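Local coordinates for protein beta 1-3 glucanase (Clostridium beijerinckii NCIMB 8052, PDB 5H4E) that probably hydrolyses beta-1,3-glucan chains, as the glucanase domain of a family 64 glycoside hydrolase (GH64), at residues Y269-H274 and D294-I299. Residues are numbered along the deposited sequence; the frame is centred on the assembly and turned at random.
Sequences YNLYIH and DDEKAI
An edge strand of an antiparallel sheet packs here against the first turns of a helix, and a glutamate from the helix binds the strand backbone: the axes of 271-273 and 294-299 approach to 7.9 Å at 43°. On the outward-facing edge of the strand, Y272 N donates to E296 OE2 at 2.8 Å. With 171° at the hydrogen the bond is nearly straight, and it enters the anti lone pair of OE2. With its chain extended beyond CG (chi2 174°), E296 reaches the strand by carrying its CG obliquely across L271 before the carboxylate meets the peptide. E296 OE2 also accepts from a water whose oxygen lies in the plane of the H274 ring at its edge, 2.7 Å from H274 NE2; two hydrogen bonds therefore grip this one carboxylate oxygen. H274 NE2 and E296 OE2 are 4.6 Å apart, so the water bridges two groups that do not touch directly, and any charge on the histidine would probably be felt by the glutamate.

The rest of the contact is apolar. L271 directs its side chain at the helix, where both methyls reach D295 CB, L271 CD2 at 3.8 Å. The L271 side chain meets I299 at about a right angle, L271 CB lying 3.9 Å from I299 CD1. Farther along, I273 CD1 comes within 4.3 Å of I299 CG2. The carboxylate of D295 serves other partners, with OD1 bonded to Y251 OH and in salt bridges with K264 and R248.

Both N270 and L271 bond through the backbone to F262, a classic beta bulge, and I273 pairs with F260, tying the strand to 259-264. I299 continues onto F262 and Y251, while I273 also touches K300 and V303, so helix 294-309 reaches from edge strand 271-273 across onto strands 259-264 and 249-256.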
ATOM      1  N   TYR A 269      24.218 -21.315  -8.551  1.00 27.63           N
ATOM      2  CA  TYR A 269      22.779 -21.131  -8.420  1.00 26.11           C
ATOM      3  C   TYR A 269      22.301 -21.629  -7.062  1.00 26.13           C
ATOM      4  O   TYR A 269      22.158 -22.835  -6.850  1.00 24.25           O
ATOM      5  CB  TYR A 269      22.031 -21.848  -9.540  1.00 22.83           C
ATOM      6  CG  TYR A 269      22.226 -21.212 -10.905  1.00 27.30           C
ATOM      7  CD1 TYR A 269      21.176 -20.564 -11.548  1.00 27.58           C
ATOM      8  CD2 TYR A 269      23.454 -21.261 -11.550  1.00 26.00           C
ATOM      9  CE1 TYR A 269      21.347 -19.989 -12.794  1.00 24.96           C
ATOM     10  CE2 TYR A 269      23.630 -20.691 -12.805  1.00 24.79           C
ATOM     11  CZ  TYR A 269      22.573 -20.058 -13.415  1.00 27.06           C
ATOM     12  OH  TYR A 269      22.738 -19.491 -14.658  1.00 25.79           O
ATOM     13  N   ASN A 270      22.045 -20.690  -6.152  1.00 29.26           N
ATOM     14  CA  ASN A 270      21.669 -21.027  -4.775  1.00 30.77           C
ATOM     15  C   ASN A 270      20.686 -20.033  -4.156  1.00 30.73           C
ATOM     16  O   ASN A 270      20.506 -19.993  -2.937  1.00 27.71           O
ATOM     17  CB  ASN A 270      22.922 -21.129  -3.898  1.00 29.10           C
ATOM     18  CG  ASN A 270      23.860 -19.953  -4.079  1.00 33.56           C
ATOM     19  OD1 ASN A 270      23.428 -18.803  -4.226  1.00 35.63           O
ATOM     20  ND2 ASN A 270      25.159 -20.235  -4.084  1.00 32.26           N
ATOM     21  N   LEU A 271      20.050 -19.234  -5.001  1.00 26.12           N
ATOM     22  CA  LEU A 271      19.055 -18.279  -4.533  1.00 28.81           C
ATOM     23  C   LEU A 271      17.678 -18.734  -5.002  1.00 26.97           C
ATOM     24  O   LEU A 271      17.430 -18.844  -6.202  1.00 28.00           O
ATOM     25  CB  LEU A 271      19.389 -16.877  -5.032  1.00 27.64           C
ATOM     26  CG  LEU A 271      20.771 -16.344  -4.646  1.00 30.39           C
ATOM     27  CD1 LEU A 271      21.137 -15.134  -5.474  1.00 27.50           C
ATOM     28  CD2 LEU A 271      20.828 -15.987  -3.157  1.00 29.98           C
ATOM     29  N   TYR A 272      16.784 -19.007  -4.052  1.00 25.41           N
ATOM     30  CA  TYR A 272      15.538 -19.707  -4.353  1.00 24.28           C
ATOM     31  C   TYR A 272      14.245 -18.911  -4.207  1.00 26.10           C
ATOM     32  O   TYR A 272      14.047 -18.208  -3.220  1.00 26.07           O
ATOM     33  CB  TYR A 272      15.412 -20.938  -3.455  1.00 27.13           C
ATOM     34  CG  TYR A 272      16.275 -22.094  -3.876  1.00 27.23           C
ATOM     35  CD1 TYR A 272      15.721 -23.196  -4.503  1.00 27.66           C
ATOM     36  CD2 TYR A 272      17.641 -22.083  -3.648  1.00 30.65           C
ATOM     37  CE1 TYR A 272      16.498 -24.254  -4.895  1.00 27.91           C
ATOM     38  CE2 TYR A 272      18.431 -23.143  -4.040  1.00 30.30           C
ATOM     39  CZ  TYR A 272      17.849 -24.222  -4.667  1.00 29.50           C
ATOM     40  OH  TYR A 272      18.629 -25.280  -5.064  1.00 33.95           O
ATOM     41  N   ILE A 273      13.364 -19.060  -5.189  1.00 23.17           N
ATOM     42  CA  ILE A 273      11.936 -18.945  -4.935  1.00 26.75           C
ATOM     43  C   ILE A 273      11.442 -20.380  -4.766  1.00 29.18           C
ATOM     44  O   ILE A 273      11.504 -21.187  -5.696  1.00 30.42           O
ATOM     45  CB  ILE A 273      11.158 -18.243  -6.061  1.00 22.17           C
ATOM     46  CG1 ILE A 273      11.755 -16.879  -6.384  1.00 19.99           C
ATOM     47  CG2 ILE A 273       9.699 -18.089  -5.682  1.00 24.54           C
ATOM     48  CD1 ILE A 273      10.965 -16.137  -7.435  1.00 22.10           C
ATOM     49  N   HIS A 274      10.987 -20.714  -3.563  1.00 27.74           N
ATOM     50  CA  HIS A 274      10.532 -22.069  -3.281  1.00 28.38           C
ATOM     51  C   HIS A 274       9.098 -22.317  -3.716  1.00 30.28           C
ATOM     52  O   HIS A 274       8.152 -21.989  -3.010  1.00 32.91           O
ATOM     53  CB  HIS A 274      10.696 -22.363  -1.790  1.00 28.88           C
ATOM     54  CG  HIS A 274      12.119 -22.304  -1.335  1.00 25.80           C
ATOM     55  ND1 HIS A 274      12.983 -23.368  -1.464  1.00 29.38           N
ATOM     56  CD2 HIS A 274      12.840 -21.298  -0.788  1.00 27.72           C
ATOM     57  CE1 HIS A 274      14.173 -23.026  -1.003  1.00 25.86           C
ATOM     58  NE2 HIS A 274      14.113 -21.775  -0.586  1.00 31.40           N
ATOM     59  N   ASP A 294      18.605 -11.221   1.606  1.00 28.91           N
ATOM     60  CA  ASP A 294      18.367  -9.958   0.891  1.00 31.64           C
ATOM     61  C   ASP A 294      18.310 -10.138  -0.633  1.00 31.27           C
ATOM     62  O   ASP A 294      17.569  -9.430  -1.327  1.00 27.32           O
ATOM     63  CB  ASP A 294      19.444  -8.930   1.234  1.00 30.21           C
ATOM     64  CG  ASP A 294      19.264  -8.331   2.619  1.00 38.30           C
ATOM     65  OD1 ASP A 294      18.369  -8.795   3.355  1.00 34.95           O
ATOM     66  OD2 ASP A 294      20.031  -7.402   2.965  1.00 40.47           O
ATOM     67  N   ASP A 295      19.083 -11.086  -1.151  1.00 29.02           N
ATOM     68  CA  ASP A 295      19.091 -11.333  -2.596  1.00 27.32           C
ATOM     69  C   ASP A 295      17.792 -11.980  -3.028  1.00 26.32           C
ATOM     70  O   ASP A 295      17.196 -11.603  -4.037  1.00 24.57           O
ATOM     71  CB  ASP A 295      20.266 -12.225  -2.991  1.00 27.83           C
ATOM     72  CG  ASP A 295      21.583 -11.490  -2.980  1.00 32.46           C
ATOM     73  OD1 ASP A 295      21.637 -10.326  -3.442  1.00 29.68           O
ATOM     74  OD2 ASP A 295      22.576 -12.087  -2.507  1.00 34.47           O
ATOM     75  N   GLU A 296      17.363 -12.969  -2.255  1.00 25.35           N
ATOM     76  CA  GLU A 296      16.133 -13.686  -2.548  1.00 23.67           C
ATOM     77  C   GLU A 296      14.935 -12.747  -2.450  1.00 26.04           C
ATOM     78  O   GLU A 296      14.001 -12.825  -3.255  1.00 22.08           O
ATOM     79  CB  GLU A 296      15.992 -14.891  -1.610  1.00 25.90           C
ATOM     80  CG  GLU A 296      16.996 -16.027  -1.950  1.00 23.82           C
ATOM     81  CD  GLU A 296      16.994 -17.175  -0.948  1.00 30.30           C
ATOM     82  OE1 GLU A 296      16.920 -16.915   0.275  1.00 30.00           O
ATOM     83  OE2 GLU A 296      17.067 -18.344  -1.385  1.00 29.58           O
ATOM     84  N   LYS A 297      14.976 -11.844  -1.473  1.00 25.28           N
ATOM     85  CA  LYS A 297      13.918 -10.851  -1.307  1.00 22.51           C
ATOM     86  C   LYS A 297      13.798  -9.963  -2.552  1.00 23.24           C
ATOM     87  O   LYS A 297      12.709  -9.794  -3.107  1.00 23.16           O
ATOM     88  CB  LYS A 297      14.179 -10.006  -0.052  1.00 21.81           C
ATOM     89  CG  LYS A 297      13.773 -10.703   1.256  1.00 27.35           C
ATOM     90  CD  LYS A 297      14.063  -9.831   2.481  1.00 33.28           C
ATOM     91  CE  LYS A 297      13.273 -10.276   3.723  1.00 39.95           C
ATOM     92  NZ  LYS A 297      13.719 -11.577   4.337  1.00 37.68           N
ATOM     93  N   ALA A 298      14.925  -9.432  -3.007  1.00 21.17           N
ATOM     94  CA  ALA A 298      14.946  -8.583  -4.198  1.00 26.23           C
ATOM     95  C   ALA A 298      14.527  -9.331  -5.459  1.00 23.05           C
ATOM     96  O   ALA A 298      13.831  -8.774  -6.314  1.00 20.49           O
ATOM     97  CB  ALA A 298      16.309  -7.994  -4.387  1.00 25.46           C
ATOM     98  N   ILE A 299      14.973 -10.579  -5.586  1.00 23.86           N
ATOM     99  CA  ILE A 299      14.559 -11.431  -6.703  1.00 24.73           C
ATOM    100  C   ILE A 299      13.055 -11.684  -6.680  1.00 21.50           C
ATOM    101  O   ILE A 299      12.382 -11.579  -7.709  1.00 19.44           O
ATOM    102  CB  ILE A 299      15.282 -12.788  -6.687  1.00 25.10           C
ATOM    103  CG1 ILE A 299      16.733 -12.629  -7.140  1.00 24.62           C
ATOM    104  CG2 ILE A 299      14.531 -13.811  -7.556  1.00 22.05           C
ATOM    105  CD1 ILE A 299      17.613 -13.795  -6.748  1.00 26.69           C
TER
HETATM  106  O   HOH W   1      16.220 -20.415   0.327  1.00 33.34           O